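Local structure of ABC transporter substrate binding protein (Ribose) (Agrobacterium vitis, 4WUT) at residues 24-30 with 55-61. The protein binds a sugar, D-fucose in this crystal, and probably serves as the solute-binding protein of an ABC-type carbohydrate importer. Sequence-based numbering, arbitrary orientation.
Sequences GEIAVIV and HTITFQG
Thr58 OG1 donates a 2.6 Å hydrogen bond to Glu25 OE2, meeting the carboxylate on its anti side and 23° out of its plane. Glu25 has CG anti to the backbone N (chi1 179°), and its chain, extended beyond CG, carries the carboxylate out to Thr58. The two side chains cross at about a right angle.

On the opposite sheet face, Val28 CG1 rests 3.5 Å from Phe59 CD1, an oblique approach to the ring, and, just past the strand end, Val30 CG2 comes 3.7 Å from Phe59 CZ. Ile57 adds its CG2, 4.0 Å from Ile26 CB.

These side chains are held in step by six backbone hydrogen bonds between segments 24-30 and 55-61, running from Thr56 N to Gly24 O (3.0 Å) through to Val30 N to Gln60 O (2.9 Å). Strands 25-29 and 56-60 run parallel, their axes 4.6 Å apart at 26°, within the twist of a parallel sheet.

Further out, Arg81 forms a salt bridge to Glu25 OE2 and a weak hydrogen bond to Gln60 OE1. Helices 36-49, the beta-alpha-beta connection, and 267-282 meet Ile57, Phe59 and Ile26 on one side; helix 68-80 meets Ile29 on the other. Strand 56-60 edges the sheet, as in Rossmann-like lobes of periplasmic binding proteins.

Chemically, the face of Glu25, Thr58 and Gln60 is mixed, with apolar Ala27 and Ile29 among its polar groups, while Ile26, Val28, Ile57 and Phe59 make the other wholly apolar; the Glu25 carboxylate, its OE2 bound by hydroxyl and guanidinium, is probably kept ionised.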
ATOM      1  N   GLY A  24     -28.146  -0.083  -7.980  1.00 33.58           N
ATOM      2  CA  GLY A  24     -27.089  -0.819  -8.641  1.00 32.73           C
ATOM      3  C   GLY A  24     -25.722  -0.356  -8.184  1.00 31.63           C
ATOM      4  O   GLY A  24     -24.803  -0.231  -8.994  1.00 29.53           O
ATOM      5  N   GLU A  25     -25.587  -0.107  -6.883  1.00 22.89           N
ATOM      6  CA  GLU A  25     -24.351   0.430  -6.321  1.00 19.69           C
ATOM      7  C   GLU A  25     -23.275  -0.616  -6.072  1.00 19.04           C
ATOM      8  O   GLU A  25     -23.519  -1.638  -5.429  1.00 21.34           O
ATOM      9  CB  GLU A  25     -24.630   1.142  -4.992  1.00 20.81           C
ATOM     10  CG  GLU A  25     -23.387   1.715  -4.340  1.00 20.77           C
ATOM     11  CD  GLU A  25     -23.654   2.431  -3.028  1.00 22.67           C
ATOM     12  OE1 GLU A  25     -24.837   2.579  -2.638  1.00 21.54           O
ATOM     13  OE2 GLU A  25     -22.660   2.832  -2.381  1.00 21.40           O
ATOM     14  N   ILE A  26     -22.075  -0.343  -6.566  1.00 18.82           N
ATOM     15  CA  ILE A  26     -20.877  -1.061  -6.140  1.00 18.92           C
ATOM     16  C   ILE A  26     -20.088  -0.126  -5.210  1.00 21.74           C
ATOM     17  O   ILE A  26     -19.608   0.906  -5.645  1.00 19.42           O
ATOM     18  CB  ILE A  26     -20.026  -1.463  -7.345  1.00 23.06           C
ATOM     19  CG1 ILE A  26     -20.776  -2.499  -8.199  1.00 23.33           C
ATOM     20  CG2 ILE A  26     -18.697  -2.029  -6.891  1.00 21.46           C
ATOM     21  CD1 ILE A  26     -20.024  -2.926  -9.430  1.00 27.80           C
ATOM     22  N   ALA A  27     -19.989  -0.470  -3.932  1.00 15.45           N
ATOM     23  CA  ALA A  27     -19.365   0.413  -2.950  1.00 16.66           C
ATOM     24  C   ALA A  27     -17.874   0.129  -2.868  1.00 16.26           C
ATOM     25  O   ALA A  27     -17.468  -0.960  -2.472  1.00 14.72           O
ATOM     26  CB  ALA A  27     -20.027   0.238  -1.578  1.00 19.08           C
ATOM     27  N   VAL A  28     -17.067   1.108  -3.270  1.00 12.99           N
ATOM     28  CA  VAL A  28     -15.630   1.023  -3.103  1.00 14.68           C
ATOM     29  C   VAL A  28     -15.264   1.734  -1.811  1.00 13.28           C
ATOM     30  O   VAL A  28     -15.574   2.923  -1.636  1.00 14.25           O
ATOM     31  CB  VAL A  28     -14.893   1.664  -4.280  1.00 17.46           C
ATOM     32  CG1 VAL A  28     -13.393   1.496  -4.109  1.00 14.59           C
ATOM     33  CG2 VAL A  28     -15.371   1.062  -5.593  1.00 17.08           C
ATOM     34  N   ILE A  29     -14.636   0.987  -0.913  1.00 10.42           N
ATOM     35  CA  ILE A  29     -14.299   1.474   0.414  1.00  9.80           C
ATOM     36  C   ILE A  29     -12.810   1.287   0.659  1.00 13.35           C
ATOM     37  O   ILE A  29     -12.293   0.152   0.672  1.00 11.06           O
ATOM     38  CB  ILE A  29     -15.141   0.756   1.508  1.00  9.94           C
ATOM     39  CG1 ILE A  29     -16.625   1.039   1.299  1.00 11.46           C
ATOM     40  CG2 ILE A  29     -14.680   1.190   2.918  1.00 11.79           C
ATOM     41  CD1 ILE A  29     -17.552   0.194   2.166  1.00 12.76           C
ATOM     42  N   VAL A  30     -12.103   2.401   0.815  1.00 12.18           N
ATOM     43  CA  VAL A  30     -10.661   2.370   0.952  1.00 11.16           C
ATOM     44  C   VAL A  30     -10.215   2.933   2.292  1.00  8.42           C
ATOM     45  O   VAL A  30     -11.051   3.355   3.091  1.00 10.49           O
ATOM     46  CB  VAL A  30      -9.962   3.116  -0.210  1.00 12.64           C
ATOM     47  CG1 VAL A  30     -10.251   2.408  -1.549  1.00 16.17           C
ATOM     48  CG2 VAL A  30     -10.362   4.566  -0.264  1.00 13.59           C
ATOM     49  N   HIS A  55     -24.290  -0.818 -13.485  1.00 31.20           N
ATOM     50  CA  HIS A  55     -23.860  -0.514 -12.128  1.00 29.06           C
ATOM     51  C   HIS A  55     -23.102   0.791 -12.079  1.00 28.43           C
ATOM     52  O   HIS A  55     -22.540   1.240 -13.083  1.00 30.73           O
ATOM     53  CB  HIS A  55     -22.987  -1.644 -11.588  1.00 28.41           C
ATOM     54  CG  HIS A  55     -23.737  -2.917 -11.357  1.00 27.93           C
ATOM     55  ND1 HIS A  55     -23.735  -3.959 -12.259  1.00 31.88           N
ATOM     56  CD2 HIS A  55     -24.518  -3.312 -10.324  1.00 27.90           C
ATOM     57  CE1 HIS A  55     -24.481  -4.944 -11.789  1.00 31.62           C
ATOM     58  NE2 HIS A  55     -24.966  -4.576 -10.618  1.00 33.60           N
ATOM     59  N   THR A  56     -23.107   1.396 -10.898  1.00 25.43           N
ATOM     60  CA  THR A  56     -22.316   2.584 -10.638  1.00 25.01           C
ATOM     61  C   THR A  56     -21.434   2.302  -9.428  1.00 29.76           C
ATOM     62  O   THR A  56     -21.673   1.332  -8.705  1.00 25.96           O
ATOM     63  CB  THR A  56     -23.229   3.784 -10.349  1.00 30.01           C
ATOM     64  OG1 THR A  56     -24.083   3.487  -9.242  1.00 31.12           O
ATOM     65  CG2 THR A  56     -24.088   4.109 -11.565  1.00 37.08           C
ATOM     66  N   ILE A  57     -20.405   3.119  -9.204  1.00 29.28           N
ATOM     67  CA  ILE A  57     -19.614   2.993  -7.989  1.00 25.68           C
ATOM     68  C   ILE A  57     -19.749   4.235  -7.117  1.00 25.96           C
ATOM     69  O   ILE A  57     -19.989   5.345  -7.599  1.00 24.92           O
ATOM     70  CB  ILE A  57     -18.081   2.731  -8.233  1.00 24.44           C
ATOM     71  CG1 ILE A  57     -17.429   3.904  -8.965  1.00 28.48           C
ATOM     72  CG2 ILE A  57     -17.846   1.441  -9.007  1.00 25.78           C
ATOM     73  CD1 ILE A  57     -15.958   3.704  -9.208  1.00 30.84           C
ATOM     74  N   THR A  58     -19.635   4.000  -5.825  1.00 24.64           N
ATOM     75  CA  THR A  58     -19.380   5.050  -4.867  1.00 20.26           C
ATOM     76  C   THR A  58     -17.959   4.805  -4.372  1.00 20.47           C
ATOM     77  O   THR A  58     -17.484   3.674  -4.375  1.00 19.63           O
ATOM     78  CB  THR A  58     -20.377   4.982  -3.712  1.00 21.98           C
ATOM     79  OG1 THR A  58     -20.347   3.669  -3.150  1.00 19.84           O
ATOM     80  CG2 THR A  58     -21.790   5.285  -4.212  1.00 23.76           C
ATOM     81  N   PHE A  59     -17.266   5.864  -3.978  1.00 18.71           N
ATOM     82  CA  PHE A  59     -15.899   5.752  -3.499  1.00 17.66           C
ATOM     83  C   PHE A  59     -15.826   6.502  -2.188  1.00 17.15           C
ATOM     84  O   PHE A  59     -16.128   7.695  -2.141  1.00 18.05           O
ATOM     85  CB  PHE A  59     -14.937   6.384  -4.509  1.00 17.87           C
ATOM     86  CG  PHE A  59     -13.485   6.082  -4.236  1.00 16.94           C
ATOM     87  CD1 PHE A  59     -12.932   4.880  -4.657  1.00 20.28           C
ATOM     88  CD2 PHE A  59     -12.675   7.004  -3.609  1.00 25.14           C
ATOM     89  CE1 PHE A  59     -11.582   4.601  -4.417  1.00 26.64           C
ATOM     90  CE2 PHE A  59     -11.329   6.723  -3.364  1.00 24.27           C
ATOM     91  CZ  PHE A  59     -10.795   5.526  -3.769  1.00 20.95           C
ATOM     92  N   GLN A  60     -15.459   5.809  -1.121  1.00 16.28           N
ATOM     93  CA  GLN A  60     -15.513   6.374   0.224  1.00 15.86           C
ATOM     94  C   GLN A  60     -14.355   5.834   1.051  1.00 14.76           C
ATOM     95  O   GLN A  60     -13.850   4.737   0.795  1.00 14.44           O
ATOM     96  CB  GLN A  60     -16.846   5.992   0.893  1.00 18.30           C
ATOM     97  CG  GLN A  60     -18.042   5.830  -0.075  1.00 38.57           C
ATOM     98  CD  GLN A  60     -18.679   4.427  -0.049  1.00 37.70           C
ATOM     99  OE1 GLN A  60     -19.454   4.104   0.864  1.00 41.44           O
ATOM    100  NE2 GLN A  60     -18.373   3.598  -1.066  1.00 17.68           N
ATOM    101  N   GLY A  61     -13.930   6.593   2.050  1.00 14.28           N
ATOM    102  CA  GLY A  61     -12.950   6.126   2.999  1.00 13.32           C
ATOM    103  C   GLY A  61     -12.928   7.076   4.167  1.00 13.07           C
ATOM    104  O   GLY A  61     -13.362   8.240   4.013  1.00 13.62           O
TER